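Local coordinates for uncharacterized protein (Treponema denticola ATCC 35404, PDB 6R9N) that senses Fe(II) and oxygen for bacterial chemotaxis, stabilizing an iron-peroxy species at a di-iron centre in a metallo-beta-lactamase-like fold, at residues Y101-S104 and L105-R108; L191-G194 and F195-Y199; G243-G247 and T248-E252. All blocks are in the same frame, centred on the assembly; numbering follows the deposited sequence.

Contact 1. Residues Y101-S104 and L105-R108; sequences YISS and LWVR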
# COMPACT_ATOMS: atom_id res chain seq x y z
N TYR A 101 6.99 -14.49 2.74
CA TYR A 101 7.13 -14.23 1.32
C TYR A 101 6.39 -12.94 0.98
O TYR A 101 5.21 -12.79 1.29
CB TYR A 101 6.57 -15.38 0.49
CG TYR A 101 7.45 -16.62 0.42
CD1 TYR A 101 7.77 -17.35 1.56
CD2 TYR A 101 7.94 -17.08 -0.81
CE1 TYR A 101 8.57 -18.51 1.49
CE2 TYR A 101 8.74 -18.23 -0.89
CZ TYR A 101 9.05 -18.94 0.26
OH TYR A 101 9.85 -20.09 0.16
N ILE A 102 7.11 -12.02 0.34
CA ILE A 102 6.53 -10.76 -0.08
C ILE A 102 7.34 -10.26 -1.26
O ILE A 102 8.51 -10.61 -1.42
CB ILE A 102 6.51 -9.75 1.10
CG1 ILE A 102 5.59 -8.56 0.76
CG2 ILE A 102 7.94 -9.33 1.45
CD1 ILE A 102 5.21 -7.73 1.95
N SER A 103 6.70 -9.46 -2.11
CA SER A 103 7.41 -8.82 -3.21
C SER A 103 8.70 -8.16 -2.75
O SER A 103 8.74 -7.50 -1.71
CB SER A 103 6.52 -7.77 -3.87
OG SER A 103 7.26 -7.12 -4.89
N SER A 104 9.75 -8.33 -3.56
CA SER A 104 11.00 -7.62 -3.29
C SER A 104 10.80 -6.10 -3.25
O SER A 104 11.62 -5.40 -2.65
CB SER A 104 12.05 -7.99 -4.34
OG SER A 104 11.70 -7.49 -5.61
N LEU A 105 9.70 -5.57 -3.81
CA LEU A 105 9.44 -4.13 -3.71
C LEU A 105 9.29 -3.66 -2.27
O LEU A 105 9.53 -2.48 -1.98
CB LEU A 105 8.17 -3.75 -4.48
CG LEU A 105 8.27 -3.34 -5.94
CD1 LEU A 105 8.74 -4.51 -6.76
CD2 LEU A 105 6.92 -2.82 -6.46
N TRP A 106 8.89 -4.55 -1.36
CA TRP A 106 8.51 -4.15 -0.01
C TRP A 106 9.46 -4.62 1.08
O TRP A 106 9.39 -4.11 2.20
CB TRP A 106 7.09 -4.66 0.31
CG TRP A 106 6.09 -4.28 -0.74
CD1 TRP A 106 5.31 -5.12 -1.49
CD2 TRP A 106 5.80 -2.96 -1.18
NE1 TRP A 106 4.54 -4.39 -2.37
CE2 TRP A 106 4.82 -3.06 -2.20
CE3 TRP A 106 6.26 -1.68 -0.82
CZ2 TRP A 106 4.30 -1.94 -2.85
CZ3 TRP A 106 5.75 -0.59 -1.48
CH2 TRP A 106 4.79 -0.72 -2.49
N VAL A 107 10.32 -5.60 0.78
CA VAL A 107 11.21 -6.15 1.80
C VAL A 107 12.02 -5.06 2.48
O VAL A 107 12.14 -5.02 3.72
CB VAL A 107 12.12 -7.22 1.20
CG1 VAL A 107 13.19 -7.59 2.19
CG2 VAL A 107 11.32 -8.44 0.83
N ARG A 108 12.52 -4.10 1.70
CA ARG A 108 13.43 -3.15 2.32
C ARG A 108 12.71 -2.10 3.13
O ARG A 108 13.33 -1.05 3.36
CB ARG A 108 14.29 -2.49 1.24
CG ARG A 108 15.72 -3.04 1.13
CD ARG A 108 16.41 -2.50 -0.09
NE ARG A 108 17.33 -1.42 0.26
NH1 ARG A 108 16.67 -0.10 -1.49
NH2 ARG A 108 18.28 0.65 -0.04
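S103 O accepts from W106 N at 3.0 Å. The donor stands above the carbonyl plane, although the N-H points almost straight at the oxygen (169°). The same serine's side chain makes the second bond. S103 OG takes the N-H of L105 at 3.1 Å, an N-cap bond that satisfies an amide in the first turn. This works because OG lies anti to the backbone N of S103 (chi1 177°), which sets it beside the carbonyl carbon, within bonding distance of L105 N. There it also touches L105 CB and CD1. The segment is a strand-to-helix junction of the metallo-beta-lactamase-like fold: strand 99-103 gives way to a short, weakly bonded helix. I102, just before the cap residue, packs on W106 and V107. I102 CG2 meets V107 CG2 at 3.5 Å, while I102 CD1 reaches W106 CB at 4.0 Å. I102 CG1 lies at the indole edge, near the ring plane. L105 CB sits 4.0 Å above one face of the W106 indole, over its centre. W106 NE1 donates to the carbonyl of G151. The ring meets the iron ligand H148 of the second subunit and touches a bound peroxide, consistent with W106 covering the partner's site.

Contact 2. Residues L191-G194 and F195-Y199; sequences LIEG and FHVRY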
# COMPACT_ATOMS: atom_id res chain seq x y z
N LEU A 191 -21.06 -5.35 -4.97
CA LEU A 191 -20.10 -5.40 -3.88
C LEU A 191 -18.65 -5.26 -4.36
O LEU A 191 -17.77 -4.92 -3.56
CB LEU A 191 -20.28 -6.71 -3.11
CG LEU A 191 -21.72 -7.05 -2.70
CD1 LEU A 191 -21.73 -8.28 -1.81
CD2 LEU A 191 -22.39 -5.88 -2.00
N ILE A 192 -18.40 -5.47 -5.64
CA ILE A 192 -17.04 -5.47 -6.17
C ILE A 192 -16.81 -4.41 -7.23
O ILE A 192 -15.65 -4.14 -7.57
CB ILE A 192 -16.66 -6.87 -6.73
CG1 ILE A 192 -17.36 -7.12 -8.07
CG2 ILE A 192 -17.01 -7.97 -5.71
CD1 ILE A 192 -16.92 -8.42 -8.79
N GLU A 193 -17.86 -3.80 -7.78
CA GLU A 193 -17.69 -2.96 -8.97
C GLU A 193 -16.93 -1.67 -8.65
O GLU A 193 -15.91 -1.37 -9.28
CB GLU A 193 -19.06 -2.65 -9.58
CG GLU A 193 -18.97 -1.98 -10.94
CD GLU A 193 -20.33 -1.64 -11.50
OE1 GLU A 193 -20.48 -1.62 -12.75
OE2 GLU A 193 -21.26 -1.40 -10.69
N GLY A 194 -17.41 -0.91 -7.66
CA GLY A 194 -16.73 0.32 -7.30
C GLY A 194 -15.28 0.10 -6.93
O GLY A 194 -14.40 0.86 -7.35
N PHE A 195 -15.00 -0.95 -6.16
CA PHE A 195 -13.63 -1.23 -5.75
C PHE A 195 -12.73 -1.50 -6.95
O PHE A 195 -11.62 -0.96 -7.05
CB PHE A 195 -13.60 -2.40 -4.77
CG PHE A 195 -12.24 -2.73 -4.26
CD1 PHE A 195 -11.68 -2.01 -3.21
CD2 PHE A 195 -11.51 -3.77 -4.83
CE1 PHE A 195 -10.42 -2.33 -2.73
CE2 PHE A 195 -10.24 -4.08 -4.37
CZ PHE A 195 -9.69 -3.36 -3.32
N HIS A 196 -13.18 -2.35 -7.89
CA HIS A 196 -12.30 -2.67 -9.02
C HIS A 196 -12.17 -1.49 -9.98
O HIS A 196 -11.08 -1.22 -10.50
CB HIS A 196 -12.78 -3.94 -9.73
CG HIS A 196 -12.53 -5.20 -8.94
ND1 HIS A 196 -13.34 -5.60 -7.91
CD2 HIS A 196 -11.54 -6.12 -9.03
CE1 HIS A 196 -12.88 -6.73 -7.40
NE2 HIS A 196 -11.78 -7.06 -8.06
N VAL A 197 -13.26 -0.76 -10.20
CA VAL A 197 -13.19 0.41 -11.07
C VAL A 197 -12.18 1.42 -10.55
O VAL A 197 -11.44 2.04 -11.33
CB VAL A 197 -14.59 1.05 -11.23
CG1 VAL A 197 -14.47 2.48 -11.75
CG2 VAL A 197 -15.46 0.21 -12.14
N ARG A 198 -12.12 1.61 -9.23
CA ARG A 198 -11.31 2.68 -8.66
C ARG A 198 -9.90 2.24 -8.27
O ARG A 198 -8.96 3.04 -8.41
CB ARG A 198 -12.02 3.29 -7.45
CG ARG A 198 -11.23 4.43 -6.74
CD ARG A 198 -10.99 5.69 -7.64
NE ARG A 198 -10.20 6.68 -6.90
CZ ARG A 198 -8.87 6.67 -6.83
NH1 ARG A 198 -8.17 5.73 -7.48
NH2 ARG A 198 -8.23 7.59 -6.12
N TYR A 199 -9.71 1.00 -7.81
CA TYR A 199 -8.42 0.57 -7.28
C TYR A 199 -7.54 -0.19 -8.28
O TYR A 199 -6.32 -0.17 -8.15
CB TYR A 199 -8.61 -0.33 -6.04
CG TYR A 199 -9.17 0.32 -4.79
CD1 TYR A 199 -10.48 0.80 -4.75
CD2 TYR A 199 -8.40 0.41 -3.63
CE1 TYR A 199 -11.00 1.37 -3.58
CE2 TYR A 199 -8.90 0.97 -2.47
CZ TYR A 199 -10.20 1.45 -2.45
OH TYR A 199 -10.70 1.99 -1.29
O HOH W 1 -17.35 -2.26 -4.72
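Helical bonds run from H196 N to I192 O, from V197 N to E193 O and from R198 N to G194 O, and the helix is kinked where the N of L191 and the N of G194 have no bond to the turn before. H196 adds a side-chain bond to this backbone. H196 ND1 donates to I192 O at 2.8 Å, and the oxygen lies in the imidazole plane at the ring edge. The CG of H196 is anti to its carbonyl carbon (chi1 -73°), which folds the ring back along the helix to I192. I192 O therefore takes two N-H groups, H196 N at 3.1 Å and H196 ND1, from opposite faces of its plane. I192 CB touches H196 ND1 at 3.7 Å. A water accepts from F195 N at 3.1 Å and gives a weak bond to L191 O. F195 CE1 lies 3.4 Å above the ring of Y199, one turn further along, over its centre. This part of helix 185-199 borders the di-iron site: F195 belongs to the peroxide pocket. R198 forms a salt bridge with D126 of the second subunit, and Y199 OH bonds to L105 O there. H196 NE2 accepts a hydrogen bond from G169 N. With ND1 donating and NE2 accepting, the imidazole is held at both nitrogens, consistent with a neutral ring protonated on ND1 and with little freedom to rotate.

Contact 3. Residues G243-G247 and T248-E252; sequences GLKCG and TDYIE
Y250 lays the edge of its ring along the backbone of K245: Y250 CE1 comes within 3.4 Å of K245 O, close to the ring plane. The hydroxyl passes the lysine side chain, with Y250 OH 3.7 Å from K245 CB. A water joins the two residues, donating to K245 O at 2.9 Å and lying 2.7 Å from Y250 OH. D249 reaches back to C246. With chi1 at -64° its carboxylate swings to the side of its own backbone N. D249 OD2 accepts from C246 N at 3.1 Å, on its anti side and 34° out of the carboxylate plane. The return bond runs from D249 N to C246 O at 3.2 Å. Y250 N then closes the next turn on G247 O at 2.9 Å. C246-D249 is a type II' beta turn with G247 at its second position, leading into a 3-10 segment after helix 232-242 and close to the C terminus. G247 has positive phi (68°), a conformation that favours glycine. D249 OD2 also accepts from the N of N203, and T248 O takes K204 NZ of the second subunit. Two backbone N-H groups thus share one carboxylate oxygen, which would probably favour the charged form of D249.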
# COMPACT_ATOMS: atom_id res chain seq x y z
N GLY A 243 -12.85 -7.07 -19.41
CA GLY A 243 -13.38 -5.92 -20.11
C GLY A 243 -13.59 -4.68 -19.27
O GLY A 243 -14.13 -3.69 -19.79
N LEU A 244 -13.18 -4.68 -18.00
CA LEU A 244 -13.45 -3.56 -17.11
C LEU A 244 -12.53 -2.39 -17.41
O LEU A 244 -11.32 -2.55 -17.51
CB LEU A 244 -13.28 -3.97 -15.65
CG LEU A 244 -13.70 -2.96 -14.58
CD1 LEU A 244 -15.21 -2.80 -14.52
CD2 LEU A 244 -13.16 -3.39 -13.20
N LYS A 245 -13.12 -1.21 -17.54
CA LYS A 245 -12.34 0.02 -17.56
C LYS A 245 -12.20 0.51 -16.13
O LYS A 245 -13.16 0.45 -15.36
CB LYS A 245 -13.00 1.09 -18.43
CG LYS A 245 -12.84 0.87 -19.94
CD LYS A 245 -13.73 1.80 -20.77
CE LYS A 245 -14.57 1.03 -21.78
NZ LYS A 245 -13.87 0.78 -23.08
N CYS A 246 -10.97 0.85 -15.74
CA CYS A 246 -10.73 1.07 -14.32
C CYS A 246 -9.52 1.97 -14.15
O CYS A 246 -8.62 1.99 -15.00
CB CYS A 246 -10.56 -0.22 -13.60
SG CYS A 246 -9.24 -1.08 -14.39
N GLY A 247 -9.48 2.70 -13.02
CA GLY A 247 -8.29 3.42 -12.61
C GLY A 247 -7.97 4.58 -13.52
O GLY A 247 -8.79 5.48 -13.74
N THR A 248 -6.77 4.55 -14.09
CA THR A 248 -6.33 5.64 -14.93
C THR A 248 -7.07 5.71 -16.27
O THR A 248 -6.91 6.68 -17.00
CB THR A 248 -4.81 5.53 -15.10
OG1 THR A 248 -4.26 6.81 -15.39
CG2 THR A 248 -4.46 4.57 -16.20
N ASP A 249 -7.88 4.69 -16.60
CA ASP A 249 -8.83 4.83 -17.70
C ASP A 249 -9.81 5.97 -17.47
O ASP A 249 -10.40 6.46 -18.43
CB ASP A 249 -9.61 3.53 -17.92
CG ASP A 249 -8.73 2.37 -18.33
OD1 ASP A 249 -7.56 2.60 -18.75
OD2 ASP A 249 -9.20 1.21 -18.24
N TYR A 250 -10.05 6.35 -16.22
CA TYR A 250 -10.92 7.48 -15.92
C TYR A 250 -10.08 8.61 -15.35
O TYR A 250 -10.40 9.16 -14.29
CB TYR A 250 -12.01 7.07 -14.94
CG TYR A 250 -12.99 6.06 -15.52
CD1 TYR A 250 -12.96 4.73 -15.12
CD2 TYR A 250 -13.92 6.44 -16.48
CE1 TYR A 250 -13.84 3.80 -15.65
CE2 TYR A 250 -14.81 5.51 -17.03
CZ TYR A 250 -14.76 4.20 -16.61
OH TYR A 250 -15.64 3.28 -17.15
N ILE A 251 -9.03 9.00 -16.07
CA ILE A 251 -8.04 9.89 -15.49
C ILE A 251 -8.64 11.26 -15.18
O ILE A 251 -8.14 11.97 -14.30
CB ILE A 251 -6.81 10.01 -16.42
CG1 ILE A 251 -5.67 10.75 -15.73
CG2 ILE A 251 -7.18 10.67 -17.74
CD1 ILE A 251 -4.35 10.35 -16.25
N GLU A 252 -9.73 11.63 -15.85
CA GLU A 252 -10.36 12.91 -15.55
C GLU A 252 -11.00 12.93 -14.17
O GLU A 252 -11.18 14.01 -13.60
CB GLU A 252 -11.37 13.26 -16.66
CG GLU A 252 -12.68 12.45 -16.64
CD GLU A 252 -12.54 11.03 -17.20
OE1 GLU A 252 -11.49 10.69 -17.80
OE2 GLU A 252 -13.50 10.24 -17.03
O HOH W 2 -15.99 0.82 -16.02

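From the N terminus, contact 1 comes first. It closes the short turn where strand 99-103 of its sheet passes into helix 104-107. Contact 2 follows on helix 185-199, and contact 3 on the loop after helix 232-242. The three lie in series, so none nests in or crosses another. Within one chain contacts 1 and 2 are about 12 Å apart at their nearest atoms, but across the dimer contact 1 meets contact 2 of the partner. Contacts 2 and 3 touch: V197 O lies 2.7 Å from G247 N, probably a hydrogen bond, and H196 CB packs on L244 CD2. The end of helix 185-199 is thereby tied to the C-terminal loop. All three reach the second subunit.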